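Local coordinates for protein papain-like protease (Human betacoronavirus 2c EMC/2012, PDB 4RNA) that is a viral cysteine protease that probably cuts the replicase polyprotein and, like related coronavirus enzymes, is thought to remove ubiquitin and ISG15 from conjugates, at residues R18-N23 with S30-V35; A152-Y157 with H173-K178; V282-K287 with S303-K308. All blocks are in the same frame, centred on the assembly; numbering follows the deposited sequence.

The three contacts sit along one elongated chain, with no shared segment. The centre of contact 1 lies about 34 Å from the centre of the chain, in the N-terminal ubiquitin-like domain; contact 2, its centre about 4 Å from that of the chain, pairs two helices of the thumb; contact 3, in the palm sheet, is on the opposite side of the chain's centre from contact 1, their centres 53 Å apart. Contact 1 is mostly buried yet is joined by two hydrogen bonds at its partly exposed glutamine. Contact 2 passes from a buried aliphatic pair to a partly exposed tyrosine and lysine. Contact 3 is apolar throughout, with an indole bridging two strands that are not neighbours.

Contact 1: residues R18-N23 with S30-V35; sequences RTVVLN and SQLGCV
Gln31 lays its side-chain amide along the backbone of Asn23, joining the outer strand 18-23 of a small sheet to the end of helix 28-31. This is the N-terminal ubiquitin-like domain, of beta-grasp type, and the strand pairs antiparallel with strand 5-11. The tight end is here. Asn23 N gives its hydrogen to Gln31 OE1 at 2.9 Å, nearly straight at 168° and in the carbonyl plane on a lone pair. Gln31 NE2 returns a bond of 2.8 Å to Asn23 O, reaching it from above the carbonyl plane of Asn23 while keeping that oxygen in the plane of its own amide. The Asn23 side chain, with CG set between its backbone N and carbonyl carbon (chi1 63°), folds over the glutamine so that the two amides stack with planes 12° apart. Leu22 crosses the glutamine obliquely, its CD2 3.7 Å from Gln31 CB and also touching OE1.

Toward Arg18 the fit slackens. Leu32, the first residue to leave the helix, meets the strand by its methyl ends: CD1 is 4.2 Å from Val20 CG1 and 4.0 Å from Arg18 NH2. A water takes over beyond, lying in the guanidinium plane 2.8 Å from Arg18 NH2 and giving only a weak bond to Leu32 O. The arginine's main partners are elsewhere: a salt bridge from NE to Glu66 and a cation-pi contact with Tyr226 of the second subunit.

Gln31 NE2 also bonds to Asn26 O, and Asn23 OD1 takes the backbone N of Lys25 and of Asn26. Both stacked amides are restrained in rotation, and the chemistry implies a turn between strand and helix held by directional side-chain to backbone bonds, with the leucine end resting on apolar contact.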
loop_
_atom_site.group_PDB
_atom_site.type_symbol
_atom_site.label_atom_id
_atom_site.label_comp_id
_atom_site.label_asym_id
_atom_site.label_seq_id
_atom_site.Cartn_x
_atom_site.Cartn_y
_atom_site.Cartn_z
ATOM N N ARG A 18 -5.914 -24.346 16.436
ATOM C CA ARG A 18 -5.347 -24.787 17.706
ATOM C C ARG A 18 -6.314 -24.597 18.781
ATOM O O ARG A 18 -7.123 -23.582 18.776
ATOM C CB ARG A 18 -3.999 -24.128 18.075
ATOM C CG ARG A 18 -4.068 -22.662 18.250
ATOM C CD ARG A 18 -2.804 -22.075 18.876
ATOM N NE ARG A 18 -2.816 -20.621 18.659
ATOM C CZ ARG A 18 -2.586 -19.693 19.571
ATOM N NH1 ARG A 18 -2.316 -20.037 20.818
ATOM N NH2 ARG A 18 -2.603 -18.418 19.206
ATOM N N THR A 19 -6.276 -25.556 19.696
ATOM C CA THR A 19 -7.157 -25.487 20.840
ATOM C C THR A 19 -6.522 -24.667 21.961
ATOM O O THR A 19 -5.434 -24.916 22.392
ATOM C CB THR A 19 -7.597 -26.847 21.382
ATOM O OG1 THR A 19 -8.176 -27.585 20.310
ATOM C CG2 THR A 19 -8.645 -26.608 22.554
ATOM N N VAL A 20 -7.274 -23.682 22.449
ATOM C CA VAL A 20 -6.751 -22.842 23.527
ATOM C C VAL A 20 -7.786 -22.888 24.647
ATOM O O VAL A 20 -8.978 -22.766 24.379
ATOM C CB VAL A 20 -6.499 -21.365 23.044
ATOM C CG1 VAL A 20 -6.044 -20.487 24.205
ATOM C CG2 VAL A 20 -5.413 -21.378 21.940
ATOM N N VAL A 21 -7.320 -23.047 25.887
ATOM C CA VAL A 21 -8.215 -23.020 27.055
ATOM C C VAL A 21 -8.190 -21.612 27.699
ATOM O O VAL A 21 -7.105 -21.093 28.003
ATOM C CB VAL A 21 -7.752 -24.087 28.088
ATOM C CG1 VAL A 21 -8.564 -23.975 29.374
ATOM C CG2 VAL A 21 -7.862 -25.484 27.484
ATOM N N LEU A 22 -9.359 -21.010 27.864
ATOM C CA LEU A 22 -9.460 -19.674 28.415
ATOM C C LEU A 22 -10.293 -19.676 29.734
ATOM O O LEU A 22 -11.113 -20.580 29.945
ATOM C CB LEU A 22 -10.219 -18.811 27.396
ATOM C CG LEU A 22 -9.479 -18.721 26.024
ATOM C CD1 LEU A 22 -10.398 -18.064 25.004
ATOM C CD2 LEU A 22 -8.254 -17.844 26.176
ATOM N N ASN A 23 -10.119 -18.654 30.578
ATOM C CA ASN A 23 -10.982 -18.480 31.792
ATOM C C ASN A 23 -11.951 -17.401 31.506
ATOM O O ASN A 23 -11.810 -16.719 30.485
ATOM C CB ASN A 23 -10.195 -18.088 33.047
ATOM C CG ASN A 23 -9.484 -16.740 32.932
ATOM O OD1 ASN A 23 -10.097 -15.678 32.763
ATOM N ND2 ASN A 23 -8.216 -16.773 33.041
ATOM N N SER A 30 -6.245 -9.949 26.865
ATOM C CA SER A 30 -5.246 -10.312 27.889
ATOM C C SER A 30 -4.835 -11.764 27.814
ATOM O O SER A 30 -3.669 -12.092 28.059
ATOM C CB SER A 30 -5.752 -10.060 29.308
ATOM O OG SER A 30 -6.491 -8.859 29.321
ATOM N N GLN A 31 -5.779 -12.638 27.464
ATOM C CA GLN A 31 -5.461 -14.080 27.431
ATOM C C GLN A 31 -4.795 -14.552 26.155
ATOM O O GLN A 31 -3.972 -15.541 26.151
ATOM C CB GLN A 31 -6.773 -14.850 27.666
ATOM C CG GLN A 31 -7.350 -14.586 29.081
ATOM C CD GLN A 31 -8.388 -15.620 29.459
ATOM O OE1 GLN A 31 -8.058 -16.818 29.658
ATOM N NE2 GLN A 31 -9.626 -15.216 29.466
ATOM N N LEU A 32 -5.153 -13.885 25.060
ATOM C CA LEU A 32 -4.862 -14.462 23.710
ATOM C C LEU A 32 -4.400 -13.396 22.712
ATOM O O LEU A 32 -3.323 -13.465 22.159
ATOM C CB LEU A 32 -6.124 -15.173 23.233
ATOM C CG LEU A 32 -6.232 -15.991 21.977
ATOM C CD1 LEU A 32 -5.147 -17.094 21.968
ATOM C CD2 LEU A 32 -7.700 -16.527 21.876
ATOM N N GLY A 33 -5.210 -12.379 22.477
ATOM C CA GLY A 33 -4.778 -11.337 21.531
ATOM C C GLY A 33 -6.023 -10.763 20.913
ATOM O O GLY A 33 -7.108 -10.974 21.486
ATOM N N CYS A 34 -5.871 -10.083 19.774
ATOM C CA CYS A 34 -6.975 -9.462 19.047
ATOM C C CYS A 34 -7.723 -10.583 18.319
ATOM O O CYS A 34 -7.131 -11.304 17.505
ATOM C CB CYS A 34 -6.452 -8.468 18.012
ATOM S SG CYS A 34 -7.844 -7.747 17.085
ATOM N N VAL A 35 -9.011 -10.714 18.609
ATOM C CA VAL A 35 -9.765 -11.870 18.066
ATOM C C VAL A 35 -11.097 -11.422 17.503
ATOM O O VAL A 35 -11.802 -10.559 18.080
ATOM C CB VAL A 35 -10.036 -12.981 19.142
ATOM C CG1 VAL A 35 -8.801 -13.815 19.439
ATOM C CG2 VAL A 35 -10.579 -12.348 20.402
HETATM O O HOH W 1 -1.914 -16.132 20.745
#

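Contact 2: residues A152-Y157 with H173-K178; sequences ALIMAY and HTVLAK
Ile154 and Val175 meet with their side chains at about a right angle where two helices of the thumb, 148-158 and 168-176, come together in the helical part of this papain-like fold. Their CA atoms are 6.8 Å apart, the nearest backbone approach of the two segments. Val175 presents a single methyl, CG2, to both branches of the isoleucine, lying 3.9 Å from Ile154 CG1 and likewise from Ile154 CG2. The torsions explain the fit: Val175 has CG1 opposite its backbone N (chi1 172°), which swings CG2 to the side facing the neighbouring helix, and Ile154 spreads its two gamma carbons round that methyl. Helix 115-122 covers this buried pair further, with Leu115 on Ile154 and Leu122 on Val175.

One turn farther along, Tyr157 and Lys178 both direct their CB atoms across the interface, but they meet obliquely and less closely. The lysine chain is bent at each torsion beyond CG, beginning with chi2 at -43°, and this curl brings its ammonium group back toward the ring. NZ stops 4.2 Å from Tyr157 CD1, tilted with respect to the ring. The phenol hydroxyl has its own partner away from the lysine, the carbonyl oxygen of Tyr74, and Phe81 meets the same ring with planes at about 45°. Together these partners would restrict how the tyrosine can turn.

In the backbone of the lysine's own segment, Lys178 N bonds to the carbonyl oxygen three residues back, Val175 O, at 3.0 Å.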
loop_
_atom_site.group_PDB
_atom_site.type_symbol
_atom_site.label_atom_id
_atom_site.label_comp_id
_atom_site.label_asym_id
_atom_site.label_seq_id
_atom_site.Cartn_x
_atom_site.Cartn_y
_atom_site.Cartn_z
ATOM N N ALA A 152 -12.937 -7.165 -0.088
ATOM C CA ALA A 152 -12.227 -6.828 1.168
ATOM C C ALA A 152 -10.713 -7.109 1.031
ATOM O O ALA A 152 -9.863 -6.355 1.497
ATOM C CB ALA A 152 -12.834 -7.589 2.371
ATOM N N LEU A 153 -10.375 -8.169 0.330
ATOM C CA LEU A 153 -8.977 -8.408 0.087
ATOM C C LEU A 153 -8.247 -7.377 -0.807
ATOM O O LEU A 153 -7.118 -6.976 -0.503
ATOM C CB LEU A 153 -8.791 -9.794 -0.500
ATOM C CG LEU A 153 -8.832 -10.990 0.473
ATOM C CD1 LEU A 153 -8.667 -12.268 -0.331
ATOM C CD2 LEU A 153 -7.773 -10.936 1.575
ATOM N N ILE A 154 -8.874 -6.964 -1.922
ATOM C CA ILE A 154 -8.330 -5.923 -2.765
ATOM C C ILE A 154 -8.119 -4.705 -1.896
ATOM O O ILE A 154 -7.056 -4.094 -1.973
ATOM C CB ILE A 154 -9.280 -5.589 -3.964
ATOM C CG1 ILE A 154 -9.276 -6.704 -4.985
ATOM C CG2 ILE A 154 -8.956 -4.236 -4.604
ATOM C CD1 ILE A 154 -10.266 -6.358 -6.088
ATOM N N MET A 155 -9.107 -4.315 -1.100
ATOM C CA MET A 155 -8.939 -3.174 -0.217
ATOM C C MET A 155 -7.779 -3.335 0.825
ATOM O O MET A 155 -7.010 -2.365 1.085
ATOM C CB MET A 155 -10.276 -2.883 0.477
ATOM C CG MET A 155 -11.243 -2.297 -0.507
ATOM S SD MET A 155 -12.805 -2.059 0.330
ATOM C CE MET A 155 -12.553 -0.380 0.921
ATOM N N ALA A 156 -7.624 -4.549 1.374
ATOM C CA ALA A 156 -6.593 -4.826 2.380
ATOM C C ALA A 156 -5.223 -4.775 1.748
ATOM O O ALA A 156 -4.342 -4.001 2.206
ATOM C CB ALA A 156 -6.861 -6.157 3.112
ATOM N N TYR A 157 -5.066 -5.515 0.642
ATOM C CA TYR A 157 -3.795 -5.509 -0.086
ATOM C C TYR A 157 -3.507 -4.102 -0.685
ATOM O O TYR A 157 -2.356 -3.718 -0.791
ATOM C CB TYR A 157 -3.834 -6.532 -1.217
ATOM C CG TYR A 157 -3.626 -7.963 -0.761
ATOM C CD1 TYR A 157 -2.409 -8.371 -0.149
ATOM C CD2 TYR A 157 -4.643 -8.901 -0.915
ATOM C CE1 TYR A 157 -2.228 -9.685 0.296
ATOM C CE2 TYR A 157 -4.493 -10.223 -0.452
ATOM C CZ TYR A 157 -3.279 -10.611 0.124
ATOM O OH TYR A 157 -3.121 -11.888 0.546
ATOM N N HIS A 173 -3.087 -1.933 -10.793
ATOM C CA HIS A 173 -1.739 -2.402 -10.960
ATOM C C HIS A 173 -1.243 -3.162 -9.754
ATOM O O HIS A 173 -0.579 -4.178 -9.900
ATOM C CB HIS A 173 -0.804 -1.258 -11.520
ATOM C CG HIS A 173 -1.154 -0.841 -12.978
ATOM N ND1 HIS A 173 -0.395 -1.190 -14.064
ATOM C CD2 HIS A 173 -2.253 -0.129 -13.495
ATOM C CE1 HIS A 173 -0.977 -0.711 -15.197
ATOM N NE2 HIS A 173 -2.107 -0.069 -14.852
ATOM N N THR A 174 -1.640 -2.787 -8.550
ATOM C CA THR A 174 -1.292 -3.564 -7.381
ATOM C C THR A 174 -1.936 -4.922 -7.309
ATOM O O THR A 174 -1.315 -5.894 -6.836
ATOM C CB THR A 174 -1.679 -2.864 -6.049
ATOM O OG1 THR A 174 -3.061 -2.526 -6.094
ATOM C CG2 THR A 174 -0.962 -1.637 -5.876
ATOM N N VAL A 175 -3.183 -5.010 -7.762
ATOM C CA VAL A 175 -3.810 -6.298 -7.808
ATOM C C VAL A 175 -3.109 -7.188 -8.831
ATOM O O VAL A 175 -2.872 -8.318 -8.531
ATOM C CB VAL A 175 -5.337 -6.203 -8.092
ATOM C CG1 VAL A 175 -5.917 -7.593 -8.332
ATOM C CG2 VAL A 175 -6.042 -5.580 -6.894
ATOM N N LEU A 176 -2.804 -6.667 -10.030
ATOM C CA LEU A 176 -2.246 -7.479 -11.070
ATOM C C LEU A 176 -0.819 -7.831 -10.740
ATOM O O LEU A 176 -0.304 -8.906 -11.173
ATOM C CB LEU A 176 -2.325 -6.760 -12.403
ATOM C CG LEU A 176 -3.740 -6.734 -13.004
ATOM C CD1 LEU A 176 -3.799 -5.803 -14.233
ATOM C CD2 LEU A 176 -4.188 -8.125 -13.354
ATOM N N ALA A 177 -0.161 -7.016 -9.919
ATOM C CA ALA A 177 1.195 -7.498 -9.403
ATOM C C ALA A 177 1.114 -8.828 -8.614
ATOM O O ALA A 177 2.122 -9.520 -8.475
ATOM C CB ALA A 177 1.909 -6.437 -8.574
ATOM N N LYS A 178 -0.073 -9.209 -8.138
ATOM C CA LYS A 178 -0.283 -10.464 -7.423
ATOM C C LYS A 178 -0.740 -11.607 -8.304
ATOM O O LYS A 178 -1.152 -12.674 -7.789
ATOM C CB LYS A 178 -1.348 -10.270 -6.323
ATOM C CG LYS A 178 -1.116 -9.083 -5.365
ATOM C CD LYS A 178 0.329 -9.033 -4.971
ATOM C CE LYS A 178 0.492 -8.632 -3.504
ATOM N NZ LYS A 178 0.080 -7.215 -3.304
#

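Contact 3: residues V282-K287 with S303-K308; sequences VHARLK and SDWKCK
The palm sheet of this papain-like protease brings Trp305, at the start of strand 304-315, against Val282 and Ala284 of strand 280-287. The two strands are not paired: strand 267-272 runs between them and is antiparallel to both, so the nearest CA atoms, Val282 and Lys308, are 10.0 Å apart. The indole bridges that gap over one face of the sheet, with Val270 of the middle strand also touching it.

Trp305 carries its CG opposite the backbone N (chi1 -166°), which sends the six-membered ring across the intervening strand. Ala284 CB comes up at the ring edge, near its plane, 4.0 Å from Trp305 CZ3. Val282 CG1 approaches the next ring carbon, CH2, obliquely at 4.1 Å. Within 282-287 only these two alternate residues touch the tryptophan, as expected for side chains on one face of a strand. The indole is covered from its own strand too, Cys307 CB sitting 3.5 Å above the ring plane over its centre, and Lys293 makes a cation-pi contact with it. Packing, without polar bonds between the two segments, is thus what ties them directly.

His283, between them, points its CB away from segment 303-308 and has a polar setting instead. Its ND1 bonds to Asn269 OD1, while Arg285 supplies the other partner: Arg285 NE donates to His283 NE2 at 2.9 Å and 170°, with each partner close to the plane of the other's flat group.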
loop_
_atom_site.group_PDB
_atom_site.type_symbol
_atom_site.label_atom_id
_atom_site.label_comp_id
_atom_site.label_asym_id
_atom_site.label_seq_id
_atom_site.Cartn_x
_atom_site.Cartn_y
_atom_site.Cartn_z
ATOM N N VAL A 282 -15.919 5.917 -13.738
ATOM C CA VAL A 282 -16.950 5.238 -14.479
ATOM C C VAL A 282 -16.286 4.182 -15.350
ATOM O O VAL A 282 -15.224 4.415 -15.979
ATOM C CB VAL A 282 -17.742 6.275 -15.330
ATOM C CG1 VAL A 282 -18.882 5.622 -16.127
ATOM C CG2 VAL A 282 -18.286 7.374 -14.426
ATOM N N HIS A 283 -16.893 2.995 -15.410
ATOM C CA HIS A 283 -16.328 1.913 -16.208
ATOM C C HIS A 283 -17.144 1.813 -17.489
ATOM O O HIS A 283 -18.377 1.821 -17.419
ATOM C CB HIS A 283 -16.391 0.583 -15.467
ATOM C CG HIS A 283 -15.867 -0.600 -16.293
ATOM N ND1 HIS A 283 -14.593 -0.788 -16.482
ATOM C CD2 HIS A 283 -16.530 -1.616 -16.974
ATOM C CE1 HIS A 283 -14.362 -1.889 -17.226
ATOM N NE2 HIS A 283 -15.557 -2.419 -17.544
ATOM N N ALA A 284 -16.475 1.692 -18.646
ATOM C CA ALA A 284 -17.186 1.677 -19.918
ATOM C C ALA A 284 -16.855 0.392 -20.657
ATOM O O ALA A 284 -15.685 -0.107 -20.642
ATOM C CB ALA A 284 -16.851 2.917 -20.779
ATOM N N ARG A 285 -17.876 -0.191 -21.276
ATOM C CA ARG A 285 -17.629 -1.367 -22.159
ATOM C C ARG A 285 -18.201 -1.153 -23.552
ATOM O O ARG A 285 -19.172 -0.416 -23.690
ATOM C CB ARG A 285 -18.271 -2.618 -21.582
ATOM C CG ARG A 285 -17.930 -2.810 -20.117
ATOM C CD ARG A 285 -17.795 -4.250 -19.905
ATOM N NE ARG A 285 -17.228 -4.553 -18.601
ATOM C CZ ARG A 285 -17.490 -5.707 -18.000
ATOM N NH1 ARG A 285 -18.339 -6.546 -18.588
ATOM N NH2 ARG A 285 -16.959 -6.005 -16.815
ATOM N N LEU A 286 -17.583 -1.779 -24.547
ATOM C CA LEU A 286 -18.051 -1.681 -25.921
ATOM C C LEU A 286 -18.776 -2.934 -26.321
ATOM O O LEU A 286 -18.167 -4.012 -26.489
ATOM C CB LEU A 286 -16.887 -1.517 -26.884
ATOM C CG LEU A 286 -15.957 -0.272 -26.786
ATOM C CD1 LEU A 286 -15.615 0.173 -28.192
ATOM C CD2 LEU A 286 -16.451 0.906 -25.960
ATOM N N LYS A 287 -20.068 -2.803 -26.557
ATOM C CA LYS A 287 -20.853 -3.958 -26.900
ATOM C C LYS A 287 -21.999 -3.530 -27.766
ATOM O O LYS A 287 -22.625 -2.524 -27.452
ATOM C CB LYS A 287 -21.432 -4.519 -25.601
ATOM C CG LYS A 287 -21.744 -5.994 -25.663
ATOM C CD LYS A 287 -21.412 -6.700 -24.342
ATOM C CE LYS A 287 -22.326 -6.254 -23.208
ATOM N NZ LYS A 287 -22.234 -7.306 -22.136
ATOM N N SER A 303 -23.056 6.218 -28.693
ATOM C CA SER A 303 -22.018 5.816 -29.695
ATOM C C SER A 303 -20.777 6.738 -29.699
ATOM O O SER A 303 -19.729 6.360 -30.242
ATOM C CB SER A 303 -22.614 5.740 -31.078
ATOM O OG SER A 303 -23.194 7.010 -31.350
ATOM N N ASP A 304 -20.889 7.909 -29.066
ATOM C CA ASP A 304 -19.808 8.922 -29.008
ATOM C C ASP A 304 -19.788 9.567 -27.661
ATOM O O ASP A 304 -20.836 10.005 -27.139
ATOM C CB ASP A 304 -19.997 10.035 -30.065
ATOM C CG ASP A 304 -20.034 9.479 -31.483
ATOM O OD1 ASP A 304 -21.126 9.075 -31.916
ATOM O OD2 ASP A 304 -18.973 9.339 -32.138
ATOM N N TRP A 305 -18.572 9.709 -27.130
ATOM C CA TRP A 305 -18.369 10.203 -25.786
ATOM C C TRP A 305 -17.074 10.926 -25.645
ATOM O O TRP A 305 -15.987 10.348 -25.871
ATOM C CB TRP A 305 -18.425 9.055 -24.786
ATOM C CG TRP A 305 -18.548 9.479 -23.345
ATOM C CD1 TRP A 305 -19.018 10.681 -22.834
ATOM C CD2 TRP A 305 -18.274 8.644 -22.167
ATOM N NE1 TRP A 305 -19.009 10.656 -21.455
ATOM C CE2 TRP A 305 -18.594 9.454 -21.000
ATOM C CE3 TRP A 305 -17.829 7.321 -21.977
ATOM C CZ2 TRP A 305 -18.440 8.959 -19.685
ATOM C CZ3 TRP A 305 -17.688 6.831 -20.652
ATOM C CH2 TRP A 305 -17.981 7.629 -19.545
ATOM N N LYS A 306 -17.194 12.198 -25.261
ATOM C CA LYS A 306 -16.060 13.018 -24.893
ATOM C C LYS A 306 -15.887 12.885 -23.392
ATOM O O LYS A 306 -16.741 13.267 -22.606
ATOM C CB LYS A 306 -16.233 14.503 -25.287
ATOM C CG LYS A 306 -14.943 15.313 -25.062
ATOM C CD LYS A 306 -14.916 16.647 -25.799
ATOM C CE LYS A 306 -15.749 17.716 -25.107
ATOM N NZ LYS A 306 -15.532 19.058 -25.723
ATOM N N CYS A 307 -14.750 12.349 -23.000
ATOM C CA CYS A 307 -14.533 11.971 -21.593
ATOM C C CYS A 307 -13.008 11.797 -21.343
ATOM O O CYS A 307 -12.221 11.626 -22.286
ATOM C CB CYS A 307 -15.257 10.647 -21.308
ATOM S SG CYS A 307 -14.620 9.335 -22.404
ATOM N N LYS A 308 -12.640 11.800 -20.069
ATOM C CA LYS A 308 -11.240 11.680 -19.601
ATOM C C LYS A 308 -10.910 10.251 -19.251
ATOM O O LYS A 308 -11.213 9.743 -18.157
ATOM C CB LYS A 308 -11.043 12.580 -18.391
ATOM C CG LYS A 308 -11.386 14.044 -18.686
ATOM C CD LYS A 308 -11.537 14.769 -17.362
ATOM C CE LYS A 308 -11.302 16.259 -17.512
ATOM N NZ LYS A 308 -11.351 16.831 -16.129
#